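Local coordinates for outer membrane porin protein 32 (PDB 2FGQ) that forms anion-selective channels across the bacterial outer membrane, working as a homotrimer of beta-barrel porins, at residues Gln264-Tyr278 against Gly290-Leu303. Residues are numbered along the deposited sequence; the frame is centred on the assembly and turned at random.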
ATOM      1  N   GLN A 264     -12.037 -30.988 -18.638  1.00 14.05           N
ATOM      2  CA  GLN A 264     -10.770 -31.118 -17.957  1.00 14.46           C
ATOM      3  C   GLN A 264     -10.182 -32.484 -18.260  1.00 14.68           C
ATOM      4  O   GLN A 264     -10.480 -33.454 -17.586  1.00 15.14           O
ATOM      5  CB  GLN A 264     -10.991 -30.914 -16.454  1.00 14.19           C
ATOM      6  CG  GLN A 264     -11.555 -29.547 -16.162  1.00 15.44           C
ATOM      7  CD  GLN A 264     -12.382 -29.510 -14.887  1.00 14.29           C
ATOM      8  OE1 GLN A 264     -13.646 -29.661 -14.912  1.00 18.13           O
ATOM      9  NE2 GLN A 264     -11.699 -29.321 -13.771  1.00 12.01           N
ATOM     10  N   LYS A 265      -9.355 -32.547 -19.294  1.00 14.75           N
ATOM     11  CA  LYS A 265      -8.892 -33.847 -19.823  1.00 16.15           C
ATOM     12  C   LYS A 265      -8.049 -34.630 -18.868  1.00 16.29           C
ATOM     13  O   LYS A 265      -8.067 -35.863 -18.895  1.00 17.99           O
ATOM     14  CB  LYS A 265      -8.166 -33.711 -21.164  1.00 16.59           C
ATOM     15  CG  LYS A 265      -8.987 -33.032 -22.202  1.00 17.91           C
ATOM     16  CD  LYS A 265     -10.216 -33.825 -22.582  1.00 20.72           C
ATOM     17  CE  LYS A 265     -10.766 -33.424 -23.925  1.00 24.56           C
ATOM     18  NZ  LYS A 265     -12.007 -34.180 -24.262  1.00 25.60           N
ATOM     19  N   ALA A 266      -7.303 -33.958 -18.005  1.00 16.31           N
ATOM     20  CA  ALA A 266      -6.391 -34.663 -17.145  1.00 17.69           C
ATOM     21  C   ALA A 266      -7.113 -35.480 -16.087  1.00 18.19           C
ATOM     22  O   ALA A 266      -6.514 -36.406 -15.543  1.00 20.93           O
ATOM     23  CB  ALA A 266      -5.405 -33.685 -16.490  1.00 18.76           C
ATOM     24  N   ILE A 267      -8.357 -35.135 -15.768  1.00 17.94           N
ATOM     25  CA  ILE A 267      -9.163 -35.889 -14.822  1.00 16.93           C
ATOM     26  C   ILE A 267     -10.410 -36.499 -15.490  1.00 17.07           C
ATOM     27  O   ILE A 267     -11.321 -36.964 -14.799  1.00 18.32           O
ATOM     28  CB  ILE A 267      -9.549 -34.974 -13.588  1.00 16.80           C
ATOM     29  CG1 ILE A 267     -10.233 -33.695 -14.065  1.00 14.90           C
ATOM     30  CG2 ILE A 267      -8.295 -34.654 -12.808  1.00 18.81           C
ATOM     31  CD1 ILE A 267     -10.985 -32.970 -13.012  1.00 15.68           C
ATOM     32  N   ASP A 268     -10.451 -36.485 -16.821  1.00 18.19           N
ATOM     33  CA  ASP A 268     -11.581 -36.983 -17.630  1.00 18.78           C
ATOM     34  C   ASP A 268     -12.921 -36.528 -17.052  1.00 17.64           C
ATOM     35  O   ASP A 268     -13.817 -37.330 -16.872  1.00 19.71           O
ATOM     36  CB  ASP A 268     -11.578 -38.534 -17.778  1.00 19.38           C
ATOM     37  CG  ASP A 268     -12.778 -39.060 -18.666  1.00 25.11           C
ATOM     38  OD1 ASP A 268     -13.330 -40.174 -18.386  1.00 30.08           O
ATOM     39  OD2 ASP A 268     -13.253 -38.422 -19.660  1.00 28.82           O
ATOM     40  N   SER A 269     -13.053 -35.234 -16.762  1.00 16.31           N
ATOM     41  CA  SER A 269     -14.251 -34.728 -16.132  1.00 16.10           C
ATOM     42  C   SER A 269     -14.660 -33.385 -16.700  1.00 15.84           C
ATOM     43  O   SER A 269     -13.818 -32.541 -16.974  1.00 16.91           O
ATOM     44  CB  SER A 269     -14.005 -34.566 -14.637  1.00 16.42           C
ATOM     45  OG  SER A 269     -13.656 -35.806 -14.040  1.00 17.10           O
ATOM     46  N   LYS A 270     -15.956 -33.182 -16.780  1.00 16.29           N
ATOM     47  CA  LYS A 270     -16.543 -31.949 -17.237  1.00 15.89           C
ATOM     48  C   LYS A 270     -17.240 -31.223 -16.089  1.00 15.92           C
ATOM     49  O   LYS A 270     -17.686 -31.842 -15.117  1.00 16.00           O
ATOM     50  CB  LYS A 270     -17.556 -32.236 -18.345  1.00 17.46           C
ATOM     51  CG  LYS A 270     -16.926 -32.766 -19.614  1.00 20.26           C
ATOM     52  CD  LYS A 270     -17.960 -33.076 -20.658  1.00 24.27           C
ATOM     53  CE  LYS A 270     -17.283 -33.648 -21.886  1.00 28.85           C
ATOM     54  NZ  LYS A 270     -18.318 -34.040 -22.871  1.00 33.18           N
ATOM     55  N   ALA A 271     -17.314 -29.902 -16.207  1.00 15.12           N
ATOM     56  CA  ALA A 271     -18.153 -29.077 -15.337  1.00 14.51           C
ATOM     57  C   ALA A 271     -18.960 -28.161 -16.252  1.00 14.41           C
ATOM     58  O   ALA A 271     -18.448 -27.725 -17.291  1.00 14.77           O
ATOM     59  CB  ALA A 271     -17.297 -28.239 -14.356  1.00 14.88           C
ATOM     60  N   HIS A 272     -20.223 -27.931 -15.912  1.00 14.45           N
ATOM     61  CA  HIS A 272     -21.115 -27.068 -16.656  1.00 16.02           C
ATOM     62  C   HIS A 272     -21.558 -25.945 -15.718  1.00 15.32           C
ATOM     63  O   HIS A 272     -21.781 -26.150 -14.525  1.00 15.22           O
ATOM     64  CB  HIS A 272     -22.410 -27.832 -17.084  1.00 17.83           C
ATOM     65  CG  HIS A 272     -22.189 -29.086 -17.874  1.00 23.17           C
ATOM     66  ND1 HIS A 272     -22.365 -29.133 -19.238  1.00 29.20           N
ATOM     67  CD2 HIS A 272     -21.846 -30.343 -17.492  1.00 27.41           C
ATOM     68  CE1 HIS A 272     -22.108 -30.360 -19.671  1.00 29.61           C
ATOM     69  NE2 HIS A 272     -21.781 -31.110 -18.633  1.00 28.80           N
ATOM     70  N   GLN A 273     -21.772 -24.772 -16.265  1.00 14.83           N
ATOM     71  CA  GLN A 273     -22.155 -23.619 -15.455  1.00 15.93           C
ATOM     72  C   GLN A 273     -23.208 -22.805 -16.159  1.00 15.05           C
ATOM     73  O   GLN A 273     -23.149 -22.614 -17.348  1.00 14.83           O
ATOM     74  CB  GLN A 273     -20.957 -22.703 -15.203  1.00 16.11           C
ATOM     75  CG  GLN A 273     -21.250 -21.686 -14.105  1.00 19.73           C
ATOM     76  CD  GLN A 273     -20.117 -20.758 -13.824  1.00 25.09           C
ATOM     77  OE1 GLN A 273     -18.945 -21.123 -14.033  1.00 28.54           O
ATOM     78  NE2 GLN A 273     -20.448 -19.525 -13.343  1.00 28.45           N
ATOM     79  N   ILE A 274     -24.177 -22.323 -15.400  1.00 15.02           N
ATOM     80  CA  ILE A 274     -25.165 -21.372 -15.887  1.00 16.47           C
ATOM     81  C   ILE A 274     -25.214 -20.210 -14.892  1.00 15.79           C
ATOM     82  O   ILE A 274     -25.290 -20.424 -13.685  1.00 17.40           O
ATOM     83  CB  ILE A 274     -26.571 -22.007 -16.009  1.00 18.04           C
ATOM     84  CG1 ILE A 274     -26.565 -23.243 -16.872  1.00 23.19           C
ATOM     85  CG2 ILE A 274     -27.548 -20.993 -16.614  1.00 20.58           C
ATOM     86  CD1 ILE A 274     -27.874 -24.090 -16.676  1.00 27.27           C
ATOM     87  N   THR A 275     -25.183 -18.992 -15.422  1.00 15.87           N
ATOM     88  CA  THR A 275     -25.284 -17.795 -14.628  1.00 16.63           C
ATOM     89  C   THR A 275     -26.293 -16.835 -15.218  1.00 16.39           C
ATOM     90  O   THR A 275     -26.250 -16.546 -16.415  1.00 15.74           O
ATOM     91  CB  THR A 275     -23.936 -17.096 -14.612  1.00 16.98           C
ATOM     92  OG1 THR A 275     -22.925 -18.043 -14.263  1.00 20.46           O
ATOM     93  CG2 THR A 275     -23.890 -16.004 -13.523  1.00 18.22           C
ATOM     94  N   LEU A 276     -27.186 -16.356 -14.350  1.00 16.43           N
ATOM     95  CA  LEU A 276     -28.127 -15.304 -14.652  1.00 15.01           C
ATOM     96  C   LEU A 276     -27.743 -14.053 -13.865  1.00 14.44           C
ATOM     97  O   LEU A 276     -27.481 -14.121 -12.670  1.00 15.69           O
ATOM     98  CB  LEU A 276     -29.535 -15.735 -14.251  1.00 16.28           C
ATOM     99  CG  LEU A 276     -30.605 -14.707 -14.506  1.00 20.21           C
ATOM    100  CD1 LEU A 276     -30.925 -14.538 -15.999  1.00 22.28           C
ATOM    101  CD2 LEU A 276     -31.873 -15.140 -13.719  1.00 24.24           C
ATOM    102  N   GLY A 277     -27.737 -12.912 -14.522  1.00 14.18           N
ATOM    103  CA  GLY A 277     -27.418 -11.654 -13.861  1.00 15.07           C
ATOM    104  C   GLY A 277     -28.364 -10.523 -14.230  1.00 14.30           C
ATOM    105  O   GLY A 277     -28.923 -10.494 -15.301  1.00 14.49           O
ATOM    106  N   TYR A 278     -28.492  -9.556 -13.337  1.00 13.51           N
ATOM    107  CA  TYR A 278     -29.257  -8.369 -13.593  1.00 14.23           C
ATOM    108  C   TYR A 278     -28.466  -7.186 -13.052  1.00 14.10           C
ATOM    109  O   TYR A 278     -27.912  -7.272 -11.973  1.00 14.46           O
ATOM    110  CB  TYR A 278     -30.618  -8.434 -12.882  1.00 15.94           C
ATOM    111  CG  TYR A 278     -31.566  -7.389 -13.406  1.00 19.57           C
ATOM    112  CD1 TYR A 278     -32.177  -7.582 -14.625  1.00 24.49           C
ATOM    113  CD2 TYR A 278     -31.814  -6.205 -12.716  1.00 25.17           C
ATOM    114  CE1 TYR A 278     -33.029  -6.665 -15.162  1.00 27.76           C
ATOM    115  CE2 TYR A 278     -32.717  -5.236 -13.268  1.00 24.42           C
ATOM    116  CZ  TYR A 278     -33.290  -5.500 -14.509  1.00 25.74           C
ATOM    117  OH  TYR A 278     -34.172  -4.618 -15.138  1.00 30.40           O
ATOM    118  N   GLY A 290     -27.451  -8.223  -9.203  1.00 11.97           N
ATOM    119  CA  GLY A 290     -27.558  -9.562  -8.671  1.00 12.04           C
ATOM    120  C   GLY A 290     -27.081 -10.592  -9.657  1.00 11.91           C
ATOM    121  O   GLY A 290     -27.332 -10.457 -10.856  1.00 13.90           O
ATOM    122  N   ASN A 291     -26.367 -11.581  -9.144  1.00 11.41           N
ATOM    123  CA  ASN A 291     -25.889 -12.723  -9.902  1.00 12.95           C
ATOM    124  C   ASN A 291     -26.371 -13.999  -9.228  1.00 13.34           C
ATOM    125  O   ASN A 291     -26.318 -14.096  -7.993  1.00 12.66           O
ATOM    126  CB  ASN A 291     -24.362 -12.759  -9.889  1.00 12.38           C
ATOM    127  CG  ASN A 291     -23.728 -11.568 -10.517  1.00 13.90           C
ATOM    128  OD1 ASN A 291     -22.652 -11.112 -10.044  1.00 16.81           O
ATOM    129  ND2 ASN A 291     -24.272 -11.114 -11.605  1.00 11.63           N
ATOM    130  N   LEU A 292     -26.861 -14.946 -10.033  1.00 13.88           N
ATOM    131  CA  LEU A 292     -27.276 -16.261  -9.572  1.00 13.84           C
ATOM    132  C   LEU A 292     -26.570 -17.270 -10.439  1.00 13.78           C
ATOM    133  O   LEU A 292     -26.735 -17.237 -11.659  1.00 15.39           O
ATOM    134  CB  LEU A 292     -28.804 -16.424  -9.749  1.00 13.69           C
ATOM    135  CG  LEU A 292     -29.425 -17.782  -9.453  1.00 17.23           C
ATOM    136  CD1 LEU A 292     -29.199 -18.231  -8.024  1.00 19.41           C
ATOM    137  CD2 LEU A 292     -30.925 -17.742  -9.778  1.00 22.33           C
ATOM    138  N   ALA A 293     -25.854 -18.200  -9.841  1.00 12.90           N
ATOM    139  CA  ALA A 293     -25.109 -19.176 -10.632  1.00 14.18           C
ATOM    140  C   ALA A 293     -25.258 -20.589 -10.112  1.00 14.36           C
ATOM    141  O   ALA A 293     -25.455 -20.844  -8.923  1.00 15.05           O
ATOM    142  CB  ALA A 293     -23.670 -18.811 -10.643  1.00 15.33           C
ATOM    143  N   PHE A 294     -25.138 -21.520 -11.049  1.00 16.11           N
ATOM    144  CA  PHE A 294     -25.230 -22.946 -10.769  1.00 16.23           C
ATOM    145  C   PHE A 294     -24.087 -23.608 -11.500  1.00 16.23           C
ATOM    146  O   PHE A 294     -23.966 -23.448 -12.703  1.00 18.25           O
ATOM    147  CB  PHE A 294     -26.579 -23.510 -11.267  1.00 17.52           C
ATOM    148  CG  PHE A 294     -26.779 -24.962 -10.960  1.00 20.89           C
ATOM    149  CD1 PHE A 294     -26.949 -25.388  -9.655  1.00 24.18           C
ATOM    150  CD2 PHE A 294     -26.802 -25.910 -12.000  1.00 26.22           C
ATOM    151  CE1 PHE A 294     -27.139 -26.751  -9.369  1.00 27.24           C
ATOM    152  CE2 PHE A 294     -26.976 -27.263 -11.727  1.00 25.69           C
ATOM    153  CZ  PHE A 294     -27.167 -27.682 -10.411  1.00 26.30           C
ATOM    154  N   LEU A 295     -23.259 -24.336 -10.766  1.00 15.26           N
ATOM    155  CA  LEU A 295     -22.091 -24.994 -11.281  1.00 14.92           C
ATOM    156  C   LEU A 295     -22.222 -26.487 -10.970  1.00 15.83           C
ATOM    157  O   LEU A 295     -22.266 -26.898  -9.827  1.00 16.40           O
ATOM    158  CB  LEU A 295     -20.831 -24.430 -10.639  1.00 14.95           C
ATOM    159  CG  LEU A 295     -19.432 -24.884 -11.019  1.00 17.52           C
ATOM    160  CD1 LEU A 295     -19.164 -24.712 -12.491  1.00 20.24           C
ATOM    161  CD2 LEU A 295     -18.343 -24.139 -10.191  1.00 18.12           C
ATOM    162  N   LYS A 296     -22.259 -27.299 -12.024  1.00 15.14           N
ATOM    163  CA  LYS A 296     -22.398 -28.740 -11.891  1.00 15.49           C
ATOM    164  C   LYS A 296     -21.113 -29.428 -12.280  1.00 15.55           C
ATOM    165  O   LYS A 296     -20.750 -29.436 -13.447  1.00 16.16           O
ATOM    166  CB  LYS A 296     -23.500 -29.194 -12.839  1.00 17.37           C
ATOM    167  CG  LYS A 296     -23.790 -30.673 -12.833  1.00 22.79           C
ATOM    168  CD  LYS A 296     -24.994 -30.948 -13.786  1.00 29.88           C
ATOM    169  CE  LYS A 296     -26.319 -31.128 -13.046  1.00 35.87           C
ATOM    170  NZ  LYS A 296     -27.434 -30.264 -13.590  1.00 41.88           N
ATOM    171  N   ASN A 297     -20.425 -29.990 -11.301  1.00 14.27           N
ATOM    172  CA  ASN A 297     -19.251 -30.787 -11.535  1.00 14.64           C
ATOM    173  C   ASN A 297     -19.682 -32.220 -11.794  1.00 15.94           C
ATOM    174  O   ASN A 297     -20.531 -32.734 -11.092  1.00 17.38           O
ATOM    175  CB  ASN A 297     -18.355 -30.780 -10.313  1.00 14.28           C
ATOM    176  CG  ASN A 297     -17.738 -29.429 -10.048  1.00 13.65           C
ATOM    177  OD1 ASN A 297     -18.141 -28.687  -9.087  1.00 17.78           O
ATOM    178  ND2 ASN A 297     -16.797 -29.076 -10.863  1.00 11.33           N
ATOM    179  N   LYS A 298     -19.042 -32.848 -12.767  1.00 15.94           N
ATOM    180  CA  LYS A 298     -19.200 -34.292 -12.994  1.00 18.16           C
ATOM    181  C   LYS A 298     -17.936 -35.023 -12.565  1.00 17.84           C
ATOM    182  O   LYS A 298     -16.806 -34.479 -12.596  1.00 17.08           O
ATOM    183  CB  LYS A 298     -19.495 -34.558 -14.466  1.00 20.05           C
ATOM    184  CG  LYS A 298     -20.727 -33.861 -15.007  1.00 24.50           C
ATOM    185  CD  LYS A 298     -22.015 -34.279 -14.314  1.00 31.11           C
ATOM    186  CE  LYS A 298     -22.623 -35.530 -14.944  1.00 35.66           C
ATOM    187  NZ  LYS A 298     -23.873 -35.927 -14.174  1.00 40.53           N
ATOM    188  N   ASP A 299     -18.109 -36.273 -12.146  1.00 17.55           N
ATOM    189  CA  ASP A 299     -17.000 -37.175 -11.908  1.00 18.94           C
ATOM    190  C   ASP A 299     -15.978 -36.611 -10.925  1.00 18.32           C
ATOM    191  O   ASP A 299     -16.332 -36.352  -9.751  1.00 19.41           O
ATOM    192  CB  ASP A 299     -16.407 -37.587 -13.257  1.00 18.94           C
ATOM    193  CG  ASP A 299     -17.418 -38.292 -14.121  1.00 23.31           C
ATOM    194  OD1 ASP A 299     -18.047 -39.237 -13.600  1.00 26.71           O
ATOM    195  OD2 ASP A 299     -17.656 -38.003 -15.323  1.00 26.69           O
ATOM    196  N   ALA A 300     -14.747 -36.370 -11.360  1.00 17.20           N
ATOM    197  CA  ALA A 300     -13.690 -35.927 -10.453  1.00 17.08           C
ATOM    198  C   ALA A 300     -13.543 -34.393 -10.347  1.00 15.87           C
ATOM    199  O   ALA A 300     -12.693 -33.884  -9.635  1.00 16.74           O
ATOM    200  CB  ALA A 300     -12.367 -36.543 -10.850  1.00 17.39           C
ATOM    201  N   SER A 301     -14.337 -33.671 -11.104  1.00 15.03           N
ATOM    202  CA  SER A 301     -14.263 -32.207 -11.107  1.00 13.54           C
ATOM    203  C   SER A 301     -14.694 -31.622  -9.768  1.00 13.44           C
ATOM    204  O   SER A 301     -15.653 -32.094  -9.156  1.00 14.66           O
ATOM    205  CB  SER A 301     -15.107 -31.656 -12.255  1.00 13.60           C
ATOM    206  OG  SER A 301     -14.975 -30.249 -12.385  1.00 13.72           O
ATOM    207  N   THR A 302     -13.970 -30.596  -9.348  1.00 13.69           N
ATOM    208  CA  THR A 302     -14.120 -29.959  -8.038  1.00 14.38           C
ATOM    209  C   THR A 302     -14.178 -28.427  -8.117  1.00 14.65           C
ATOM    210  O   THR A 302     -13.837 -27.750  -7.141  1.00 14.41           O
ATOM    211  CB  THR A 302     -12.946 -30.317  -7.090  1.00 15.55           C
ATOM    212  OG1 THR A 302     -11.707 -29.994  -7.718  1.00 16.39           O
ATOM    213  CG2 THR A 302     -12.910 -31.801  -6.765  1.00 16.82           C
ATOM    214  N   LEU A 303     -14.564 -27.888  -9.266  1.00 13.20           N
ATOM    215  CA  LEU A 303     -14.600 -26.445  -9.452  1.00 13.36           C
ATOM    216  C   LEU A 303     -15.632 -25.765  -8.574  1.00 13.55           C
ATOM    217  O   LEU A 303     -16.729 -26.260  -8.373  1.00 13.00           O
ATOM    218  CB  LEU A 303     -14.845 -26.081 -10.910  1.00 13.82           C
ATOM    219  CG  LEU A 303     -13.794 -26.569 -11.907  1.00 13.52           C
ATOM    220  CD1 LEU A 303     -14.235 -26.157 -13.296  1.00 14.56           C
ATOM    221  CD2 LEU A 303     -12.375 -26.044 -11.595  1.00 15.92           C
TER
HETATM  222  O   HOH W   1     -11.785 -29.762 -11.029  1.00 14.83           O
HETATM  223  O   HOH W   2     -17.426 -35.774 -17.037  1.00 23.26           O
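Residues 269-278 and 290-297 pair within the antiparallel beta hairpin of strands 269-281 and 286-297 in the porin barrel wall, a worked example of a ladder finished by side chains. Ile274 with Phe294 and Leu276 with Leu292 are hydrogen-bonded pairs, the bond from Leu292 N to Leu276 O measuring 2.8 Å. Their side chains share the outward face with His272 and Lys296; Gln273, Thr275, Ala293 and Leu295 point to the barrel interior, where Leu295 CD1 lies 3.8 Å from Gln273 CB. Lys298, which still gives its N-H to Lys270 O, opens a type II' turn that ends at Ser301, and here side chains take over. Ser269 OG, turned beside its own backbone N (chi1 -60°), accepts from Ala300 N at 2.9 Å and donates to Ile267 O. Ser301 OG reaches Gln264 OE1 at 2.9 Å, in the carbonyl plane on a lone pair; OE1 also lies 3.9 Å from Leu303 CD1, while a water joins Gln264 NE2 to Thr302 N. With an alanine at Gln264, Ser301 OG would probably lose this acceptor and a gap open beside Leu303. Strand 253-264 adjoins strand 269-281 and strand 320-331 adjoins strand 286-297, while Phe107 touches Thr275 and Asn291 from within the barrel.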